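Local coordinates for protein probable ribonuclease HepT (Haemophilus influenzae, PDB 1JOG) that is probably the RNase toxin of a type VII toxin-antitoxin system, neutralised by its cognate antitoxin MntA, probably through AMPylation, at residues A[9-14]-A[51-56]; A[41-46]-A[117-122]; A[60-65]-A[81-86]. One frame throughout, in Å; residues are numbered along the deposited sequence.

Overall arrangement
From the N terminus, helix 8-26 runs out, the short helix 28-31 makes the turn, and the long helix 36-68 comes back; contact 1 closes this hairpin by joining 9-14 to 51-56. Helix 36-68 then serves all three contacts. Contact 3 opens after contact 1 has closed and ties 60-65 to helix 80-89 across a short connection; the two touch where Leu11 CD2 lies 3.5 Å from Met60 CG. Contact 2 begins within the span of contact 1 and ends far beyond it, at helix 115-123, so these two cross, whereas contact 3 falls wholly inside the span of contact 2. Contacts 2 and 3 lie on opposite sides of the chain's centre, their centres about 28 Å apart.

Contact 1: A[9-14]-A[51-56]; sequences NVLDAA and EFVYEL
Leu56 overlaps Ala14 through its CD2 methyl, which stands 3.6 Å from Ala14 CB, while its CB packs against the end of Leu11 with Leu11 CD1 at 4.1 Å. Leu11 reaches that spot because its CG is anti to the backbone N (chi1 171°), a torsion that carries CD1 in toward helix 36-68 although the CB bond itself does not point there. The Leu11 and Leu56 side chains slide past each other in opposite directions, whereas Leu11 meets Val53 at about a right angle, CD1 lying 4.1 Å from Val53 CG1. The two methyls of Val53 thus have separate tasks: CG1 goes to Leu11, and CG2 rests on Ala14, with Val53 CG2 3.7 Å from Ala14 C. Val10 adds a looser touch at the partly exposed margin, CG2 to Leu56 CG at 4.3 Å.

No hydrogen bond joins the segments; the side chains that meet are all apolar, and four of the five touching residues are buried. The local axes approach to 9.3 Å and run nearly antiparallel, at 151°. Across them the CA atoms are nearest at Leu11 and Leu56, 5.8 Å, and at Ala14 and Val53, 6.0 Å.

This is the hairpin of helices 8-26 and 36-68 in the all-helical HepT fold. Tyr113 of the second subunit packs on Leu56 as well. On another side of helix 36-68, Glu55 forms a salt bridge with Arg106, an active-site residue by similarity. Helix 125-140 packs against the hairpin, with Phe128 and Ser132 on Val53 and Leu139 on Leu11.

Contact 2: A[41-46]-A[117-122]; sequences TLIAGA and KAMAVY
Ile43 extends between Ala118, Met119 and Tyr122 and is the central buried residue of this contact, but the tight spot on the buried side belongs to Ala46, whose CB lies in the plane of the Tyr122 ring at its edge, 3.5 Å from CE1 of Tyr122. Ile43 is spaced more widely there. Its CG2 branch, anti to the backbone N, faces the helix 115-123 backbone, 4.0 Å from Ala118 O and 4.2 Å from Tyr122 CB. CG1 lies over one face of the Tyr122 ring, at a looser spacing, the two side chains crossing at about a right angle.

The helices belong to the all-helical fold of nucleotidyltransferase substrate-binding proteins, and here their local axes cross at 52° and stand 9.9 Å apart. Ala46 and Tyr122 also pack on helix 8-26, through Ile25, while Ala118 touches Thr112 of the RX(4)HXY motif. Thr41 and Ala44 pack against the second subunit.

Whereas Ala46 and Ala118 are buried, the selenomethionine Met119 forms an exposed edge. Its CB bond points away from helix 36-68, but bends at chi2 (-51°) and chi3 (-50°) fold the chain back across Ile43, placing CE 3.7 Å from Ile43 CD1.

Contact 3: A[60-65]-A[81-86]; sequences MMKRQL and KDILRE
Ile83 sets its two branches against neighbouring residues of helix 36-68: CG2 lies 3.9 Å from CB of the selenomethionine Met61, and CD1 lies 3.6 Å from Lys62 CG. With CG anti to its backbone N (chi1 -162°) and an extended chain beyond, Lys62 lays its aliphatic stem obliquely across Ile83 while its amino end leads away from helix 80-89. Met61 is also extended beyond CG and carries its selenium to Leu84, with SE 3.9 Å from CD2 of that leucine. One turn on, Leu65 straddles CB of Glu86, which is 3.4 Å from Leu65 CD1 and 3.5 Å from Leu65 CD2. Beyond CB the Glu86 chain bends at chi2 (53°), and its carboxylate leads away from helix 36-68.

The local axes pass 9.6 Å apart at 67°, joining helix 80-89 to the C-terminal part of helix 36-68. Leu84 continues onto Trp99 and Val100 of helix 96-106, and Met61 onto Leu135 of helix 125-140.

No hydrogen bond spans the two segments, and Arg85 makes its salt bridge with Asp82 on its own helix. The contact is mainly packing of aliphatic groups and selenium, with Leu65 CD1 also lying 3.6 Å from Ile83 O; Lys62 and Glu86 contribute their aliphatic parts while their charged ends lead away from the opposite helix.

Contact 1: A[9-14]-A[51-56]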
loop_
_atom_site.group_PDB
_atom_site.type_symbol
_atom_site.label_atom_id
_atom_site.label_comp_id
_atom_site.label_asym_id
_atom_site.label_seq_id
_atom_site.Cartn_x
_atom_site.Cartn_y
_atom_site.Cartn_z
ATOM N N ASN A 9 1.271 -7.790 -19.695
ATOM C CA ASN A 9 0.638 -8.806 -18.884
ATOM C C ASN A 9 0.400 -8.442 -17.428
ATOM O O ASN A 9 -0.681 -8.742 -16.912
ATOM C CB ASN A 9 1.395 -10.129 -18.962
ATOM C CG ASN A 9 0.812 -11.045 -20.034
ATOM O OD1 ASN A 9 0.916 -12.274 -19.971
ATOM N ND2 ASN A 9 0.194 -10.437 -21.031
ATOM N N VAL A 10 1.379 -7.784 -16.789
ATOM C CA VAL A 10 1.285 -7.374 -15.377
ATOM C C VAL A 10 0.096 -6.398 -15.160
ATOM O O VAL A 10 -0.812 -6.628 -14.322
ATOM C CB VAL A 10 2.626 -6.758 -14.933
ATOM C CG1 VAL A 10 3.787 -7.665 -15.449
ATOM C CG2 VAL A 10 2.773 -5.349 -15.506
ATOM N N LEU A 11 0.046 -5.367 -15.981
ATOM C CA LEU A 11 -1.042 -4.444 -15.859
ATOM C C LEU A 11 -2.308 -5.245 -15.988
ATOM O O LEU A 11 -3.242 -5.098 -15.168
ATOM C CB LEU A 11 -1.001 -3.387 -16.935
ATOM C CG LEU A 11 -2.238 -2.499 -17.009
ATOM C CD1 LEU A 11 -2.584 -1.967 -15.628
ATOM C CD2 LEU A 11 -1.957 -1.350 -17.970
ATOM N N ASP A 12 -2.313 -6.164 -16.946
ATOM C CA ASP A 12 -3.520 -6.964 -17.229
ATOM C C ASP A 12 -3.891 -7.874 -16.052
ATOM O O ASP A 12 -5.075 -7.992 -15.644
ATOM C CB ASP A 12 -3.283 -7.811 -18.500
ATOM C CG ASP A 12 -4.592 -8.267 -19.179
ATOM O OD1 ASP A 12 -5.264 -9.173 -18.649
ATOM O OD2 ASP A 12 -4.953 -7.711 -20.242
ATOM N N ALA A 13 -2.879 -8.504 -15.472
ATOM C CA ALA A 13 -3.176 -9.395 -14.400
ATOM C C ALA A 13 -3.480 -8.679 -13.049
ATOM O O ALA A 13 -4.221 -9.219 -12.239
ATOM C CB ALA A 13 -2.045 -10.469 -14.287
ATOM N N ALA A 14 -2.950 -7.469 -12.845
ATOM C CA ALA A 14 -3.174 -6.746 -11.603
ATOM C C ALA A 14 -4.633 -6.285 -11.643
ATOM O O ALA A 14 -5.365 -6.440 -10.667
ATOM C CB ALA A 14 -2.214 -5.554 -11.475
ATOM N N GLU A 51 -4.050 0.507 -5.783
ATOM C CA GLU A 51 -2.831 1.240 -5.883
ATOM C C GLU A 51 -1.961 0.564 -6.966
ATOM O O GLU A 51 -1.347 1.271 -7.762
ATOM C CB GLU A 51 -2.114 1.269 -4.521
ATOM C CG GLU A 51 -2.899 1.956 -3.397
ATOM C CD GLU A 51 -2.172 1.771 -2.063
ATOM O OE1 GLU A 51 -2.764 1.949 -0.994
ATOM O OE2 GLU A 51 -0.984 1.434 -2.098
ATOM N N PHE A 52 -1.904 -0.777 -7.019
ATOM C CA PHE A 52 -1.088 -1.415 -8.060
ATOM C C PHE A 52 -1.527 -1.045 -9.452
ATOM O O PHE A 52 -0.690 -0.646 -10.257
ATOM C CB PHE A 52 -1.087 -2.938 -7.965
ATOM C CG PHE A 52 -0.538 -3.491 -6.658
ATOM C CD1 PHE A 52 -1.153 -4.665 -6.082
ATOM C CD2 PHE A 52 0.539 -2.899 -5.994
ATOM C CE1 PHE A 52 -0.701 -5.247 -4.846
ATOM C CE2 PHE A 52 1.040 -3.423 -4.738
ATOM C CZ PHE A 52 0.407 -4.626 -4.156
ATOM N N VAL A 53 -2.816 -1.170 -9.767
ATOM C CA VAL A 53 -3.271 -0.812 -11.140
ATOM C C VAL A 53 -3.047 0.672 -11.523
ATOM O O VAL A 53 -2.602 1.001 -12.600
ATOM C CB VAL A 53 -4.723 -1.201 -11.298
ATOM C CG1 VAL A 53 -5.242 -0.868 -12.704
ATOM C CG2 VAL A 53 -4.825 -2.659 -10.994
ATOM N N TYR A 54 -3.319 1.551 -10.586
ATOM C CA TYR A 54 -3.095 2.962 -10.760
ATOM C C TYR A 54 -1.627 3.234 -11.180
ATOM O O TYR A 54 -1.347 3.876 -12.229
ATOM C CB TYR A 54 -3.377 3.670 -9.431
ATOM C CG TYR A 54 -2.850 5.046 -9.453
ATOM C CD1 TYR A 54 -3.435 5.988 -10.280
ATOM C CD2 TYR A 54 -1.706 5.404 -8.772
ATOM C CE1 TYR A 54 -2.917 7.252 -10.447
ATOM C CE2 TYR A 54 -1.153 6.687 -8.971
ATOM C CZ TYR A 54 -1.809 7.602 -9.832
ATOM O OH TYR A 54 -1.419 8.920 -10.012
ATOM N N GLU A 55 -0.709 2.835 -10.303
ATOM C CA GLU A 55 0.718 2.960 -10.569
ATOM C C GLU A 55 1.137 2.338 -11.933
ATOM O O GLU A 55 1.678 3.028 -12.770
ATOM C CB GLU A 55 1.530 2.288 -9.494
ATOM C CG GLU A 55 2.571 3.177 -8.870
ATOM C CD GLU A 55 2.015 3.807 -7.617
ATOM O OE1 GLU A 55 1.348 4.852 -7.743
ATOM O OE2 GLU A 55 2.217 3.239 -6.511
ATOM N N LEU A 56 0.774 1.083 -12.148
ATOM C CA LEU A 56 1.099 0.358 -13.373
ATOM C C LEU A 56 0.447 1.047 -14.552
ATOM O O LEU A 56 1.083 1.251 -15.623
ATOM C CB LEU A 56 0.653 -1.105 -13.277
ATOM C CG LEU A 56 1.358 -2.366 -12.678
ATOM C CD1 LEU A 56 2.626 -2.040 -11.996
ATOM C CD2 LEU A 56 0.451 -3.110 -11.667
#

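Contact 2: A[41-46]-A[117-122]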
loop_
_atom_site.group_PDB
_atom_site.type_symbol
_atom_site.label_atom_id
_atom_site.label_comp_id
_atom_site.label_asym_id
_atom_site.label_seq_id
_atom_site.Cartn_x
_atom_site.Cartn_y
_atom_site.Cartn_z
ATOM N N THR A 41 -9.720 -6.758 6.179
ATOM C CA THR A 41 -8.417 -7.036 5.631
ATOM C C THR A 41 -8.641 -7.064 4.127
ATOM O O THR A 41 -7.817 -6.589 3.371
ATOM C CB THR A 41 -7.893 -8.355 6.098
ATOM O OG1 THR A 41 -7.439 -8.202 7.460
ATOM C CG2 THR A 41 -6.661 -8.858 5.153
ATOM N N LEU A 42 -9.806 -7.570 3.730
ATOM C CA LEU A 42 -10.189 -7.679 2.339
ATOM C C LEU A 42 -10.373 -6.341 1.673
ATOM O O LEU A 42 -10.085 -6.197 0.480
ATOM C CB LEU A 42 -11.474 -8.456 2.179
ATOM C CG LEU A 42 -11.297 -9.960 2.120
ATOM C CD1 LEU A 42 -12.671 -10.635 2.108
ATOM C CD2 LEU A 42 -10.419 -10.296 0.878
ATOM N N ILE A 43 -10.887 -5.386 2.422
ATOM C CA ILE A 43 -11.046 -4.040 1.883
ATOM C C ILE A 43 -9.676 -3.413 1.853
ATOM O O ILE A 43 -9.354 -2.689 0.924
ATOM C CB ILE A 43 -12.013 -3.195 2.782
ATOM C CG1 ILE A 43 -13.460 -3.574 2.447
ATOM C CG2 ILE A 43 -11.830 -1.684 2.524
ATOM C CD1 ILE A 43 -14.436 -2.668 3.170
ATOM N N ALA A 44 -8.874 -3.654 2.897
ATOM C CA ALA A 44 -7.477 -3.169 2.950
ATOM C C ALA A 44 -6.772 -3.689 1.664
ATOM O O ALA A 44 -6.161 -2.943 0.938
ATOM C CB ALA A 44 -6.768 -3.758 4.137
ATOM N N GLY A 45 -6.939 -4.980 1.379
ATOM C CA GLY A 45 -6.304 -5.615 0.229
ATOM C C GLY A 45 -6.742 -5.107 -1.127
ATOM O O GLY A 45 -5.910 -4.971 -2.006
ATOM N N ALA A 46 -8.044 -4.875 -1.280
ATOM C CA ALA A 46 -8.633 -4.330 -2.513
ATOM C C ALA A 46 -8.044 -2.928 -2.727
ATOM O O ALA A 46 -7.779 -2.563 -3.826
ATOM C CB ALA A 46 -10.146 -4.236 -2.414
ATOM N N LYS A 117 -12.217 6.170 6.148
ATOM C CA LYS A 117 -11.501 6.693 5.000
ATOM C C LYS A 117 -11.313 5.551 4.039
ATOM O O LYS A 117 -11.485 5.716 2.837
ATOM C CB LYS A 117 -10.182 7.294 5.428
ATOM C CG LYS A 117 -10.312 8.759 5.867
ATOM C CD LYS A 117 -8.904 9.298 6.343
ATOM C CE LYS A 117 -9.003 10.619 7.133
ATOM N NZ LYS A 117 -7.628 11.082 7.557
ATOM N N ALA A 118 -11.103 4.345 4.593
ATOM C CA ALA A 118 -10.978 3.164 3.786
ATOM C C ALA A 118 -12.236 2.785 3.006
ATOM O O ALA A 118 -12.144 2.214 1.882
ATOM C CB ALA A 118 -10.516 1.952 4.666
HETATM N N MSE A 119 -13.413 3.002 3.610
HETATM C CA MSE A 119 -14.705 2.662 2.941
HETATM C C MSE A 119 -14.896 3.679 1.794
HETATM O O MSE A 119 -15.364 3.367 0.693
HETATM C CB MSE A 119 -15.907 2.855 3.909
HETATM C CG MSE A 119 -16.010 1.829 5.089
HETATM SE SE MSE A 119 -15.904 0.005 4.521
HETATM C CE MSE A 119 -17.165 -0.180 3.087
ATOM N N ALA A 120 -14.541 4.921 2.092
ATOM C CA ALA A 120 -14.720 5.987 1.122
ATOM C C ALA A 120 -13.850 5.702 -0.124
ATOM O O ALA A 120 -14.301 5.870 -1.264
ATOM C CB ALA A 120 -14.364 7.320 1.758
ATOM N N VAL A 121 -12.628 5.225 0.078
ATOM C CA VAL A 121 -11.788 4.957 -1.060
ATOM C C VAL A 121 -12.291 3.707 -1.781
ATOM O O VAL A 121 -12.282 3.622 -3.018
ATOM C CB VAL A 121 -10.301 4.811 -0.610
ATOM C CG1 VAL A 121 -9.431 4.154 -1.708
ATOM C CG2 VAL A 121 -9.769 6.181 -0.254
ATOM N N TYR A 122 -12.800 2.754 -1.027
ATOM C CA TYR A 122 -13.205 1.515 -1.688
ATOM C C TYR A 122 -14.417 1.741 -2.575
ATOM O O TYR A 122 -14.539 1.202 -3.658
ATOM C CB TYR A 122 -13.456 0.452 -0.642
ATOM C CG TYR A 122 -13.942 -0.876 -1.211
ATOM C CD1 TYR A 122 -13.029 -1.818 -1.673
ATOM C CD2 TYR A 122 -15.306 -1.131 -1.387
ATOM C CE1 TYR A 122 -13.459 -3.016 -2.353
ATOM C CE2 TYR A 122 -15.784 -2.337 -2.043
ATOM C CZ TYR A 122 -14.831 -3.271 -2.523
ATOM O OH TYR A 122 -15.215 -4.467 -3.126
#

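Contact 3: A[60-65]-A[81-86]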
loop_
_atom_site.group_PDB
_atom_site.type_symbol
_atom_site.label_atom_id
_atom_site.label_comp_id
_atom_site.label_asym_id
_atom_site.label_seq_id
_atom_site.Cartn_x
_atom_site.Cartn_y
_atom_site.Cartn_z
HETATM N N MSE A 60 2.554 2.419 -17.685
HETATM C CA MSE A 60 2.277 2.064 -19.081
HETATM C C MSE A 60 2.015 3.272 -19.953
HETATM O O MSE A 60 2.474 3.305 -21.072
HETATM C CB MSE A 60 1.059 1.103 -19.192
HETATM C CG MSE A 60 1.356 -0.287 -18.585
HETATM SE SE MSE A 60 2.806 -1.197 -19.565
HETATM C CE MSE A 60 4.178 -1.159 -18.489
HETATM N N MSE A 61 1.294 4.270 -19.462
HETATM C CA MSE A 61 1.088 5.414 -20.289
HETATM C C MSE A 61 2.488 5.976 -20.520
HETATM O O MSE A 61 2.772 6.486 -21.571
HETATM C CB MSE A 61 0.281 6.499 -19.585
HETATM C CG MSE A 61 -1.182 6.162 -19.353
HETATM SE SE MSE A 61 -1.994 7.603 -18.264
HETATM C CE MSE A 61 -3.268 6.229 -17.576
ATOM N N LYS A 62 3.341 5.911 -19.509
ATOM C CA LYS A 62 4.650 6.495 -19.613
ATOM C C LYS A 62 5.478 5.732 -20.651
ATOM O O LYS A 62 5.979 6.305 -21.630
ATOM C CB LYS A 62 5.334 6.453 -18.268
ATOM C CG LYS A 62 6.500 7.415 -18.207
ATOM C CD LYS A 62 7.139 7.498 -16.811
ATOM C CE LYS A 62 8.569 8.072 -16.896
ATOM N NZ LYS A 62 9.144 8.508 -15.583
ATOM N N ARG A 63 5.595 4.425 -20.472
ATOM C CA ARG A 63 6.374 3.689 -21.424
ATOM C C ARG A 63 5.806 3.840 -22.811
ATOM O O ARG A 63 6.551 3.775 -23.767
ATOM C CB ARG A 63 6.444 2.215 -21.092
ATOM C CG ARG A 63 7.859 1.717 -20.939
ATOM C CD ARG A 63 7.903 0.330 -20.309
ATOM N NE ARG A 63 6.915 -0.565 -20.923
ATOM C CZ ARG A 63 6.709 -1.802 -20.470
ATOM N NH1 ARG A 63 7.429 -2.259 -19.410
ATOM N NH2 ARG A 63 5.788 -2.570 -21.074
ATOM N N GLN A 64 4.503 4.057 -22.925
ATOM C CA GLN A 64 3.873 4.162 -24.235
ATOM C C GLN A 64 4.364 5.411 -24.929
ATOM O O GLN A 64 4.786 5.344 -26.041
ATOM C CB GLN A 64 2.372 4.208 -24.077
ATOM C CG GLN A 64 1.599 4.319 -25.347
ATOM C CD GLN A 64 1.668 3.074 -26.174
ATOM O OE1 GLN A 64 1.881 1.994 -25.650
ATOM N NE2 GLN A 64 1.477 3.212 -27.480
ATOM N N LEU A 65 4.332 6.536 -24.244
ATOM C CA LEU A 65 4.757 7.813 -24.766
ATOM C C LEU A 65 6.261 7.888 -24.943
ATOM O O LEU A 65 6.741 8.594 -25.829
ATOM C CB LEU A 65 4.282 8.932 -23.822
ATOM C CG LEU A 65 2.730 8.845 -23.770
ATOM C CD1 LEU A 65 2.195 9.454 -22.484
ATOM C CD2 LEU A 65 2.069 9.456 -25.045
ATOM N N LYS A 81 0.933 15.115 -14.742
ATOM C CA LYS A 81 0.090 15.856 -15.722
ATOM C C LYS A 81 0.533 15.961 -17.198
ATOM O O LYS A 81 -0.293 16.123 -18.119
ATOM C CB LYS A 81 -0.205 17.269 -15.177
ATOM C CG LYS A 81 -1.351 17.291 -14.172
ATOM C CD LYS A 81 -1.331 18.567 -13.357
ATOM C CE LYS A 81 -2.476 18.604 -12.313
ATOM N NZ LYS A 81 -3.860 18.821 -12.871
ATOM N N ASP A 82 1.816 15.825 -17.430
ATOM C CA ASP A 82 2.317 15.836 -18.789
ATOM C C ASP A 82 1.972 14.473 -19.329
ATOM O O ASP A 82 1.460 14.338 -20.439
ATOM C CB ASP A 82 3.833 16.038 -18.796
ATOM C CG ASP A 82 4.220 17.445 -18.418
ATOM O OD1 ASP A 82 3.420 18.348 -18.808
ATOM O OD2 ASP A 82 5.293 17.637 -17.762
ATOM N N ILE A 83 2.248 13.449 -18.533
ATOM C CA ILE A 83 1.957 12.055 -18.893
ATOM C C ILE A 83 0.435 11.961 -19.230
ATOM O O ILE A 83 0.042 11.349 -20.248
ATOM C CB ILE A 83 2.300 11.103 -17.665
ATOM C CG1 ILE A 83 3.804 11.123 -17.341
ATOM C CG2 ILE A 83 1.862 9.697 -17.932
ATOM C CD1 ILE A 83 4.645 10.482 -18.395
ATOM N N LEU A 84 -0.417 12.555 -18.375
ATOM C CA LEU A 84 -1.868 12.499 -18.630
ATOM C C LEU A 84 -2.181 13.273 -19.872
ATOM O O LEU A 84 -2.919 12.787 -20.686
ATOM C CB LEU A 84 -2.685 13.056 -17.481
ATOM C CG LEU A 84 -2.544 12.352 -16.134
ATOM C CD1 LEU A 84 -3.587 12.954 -15.080
ATOM C CD2 LEU A 84 -2.698 10.887 -16.368
ATOM N N ARG A 85 -1.661 14.485 -20.017
ATOM C CA ARG A 85 -1.902 15.203 -21.274
ATOM C C ARG A 85 -1.482 14.414 -22.518
ATOM O O ARG A 85 -2.273 14.313 -23.474
ATOM C CB ARG A 85 -1.190 16.533 -21.277
ATOM C CG ARG A 85 -1.940 17.540 -20.426
ATOM C CD ARG A 85 -1.111 18.761 -20.205
ATOM N NE ARG A 85 -1.459 19.434 -18.963
ATOM C CZ ARG A 85 -0.555 19.922 -18.130
ATOM N NH1 ARG A 85 0.741 19.805 -18.410
ATOM N NH2 ARG A 85 -0.946 20.520 -17.018
ATOM N N GLU A 86 -0.261 13.847 -22.525
ATOM C CA GLU A 86 0.201 13.064 -23.692
ATOM C C GLU A 86 -0.706 11.872 -23.952
ATOM O O GLU A 86 -1.160 11.650 -25.061
ATOM C CB GLU A 86 1.627 12.611 -23.485
ATOM C CG GLU A 86 2.664 13.488 -24.176
ATOM C CD GLU A 86 2.572 14.980 -23.862
ATOM O OE1 GLU A 86 3.058 15.773 -24.699
ATOM O OE2 GLU A 86 2.044 15.373 -22.801
#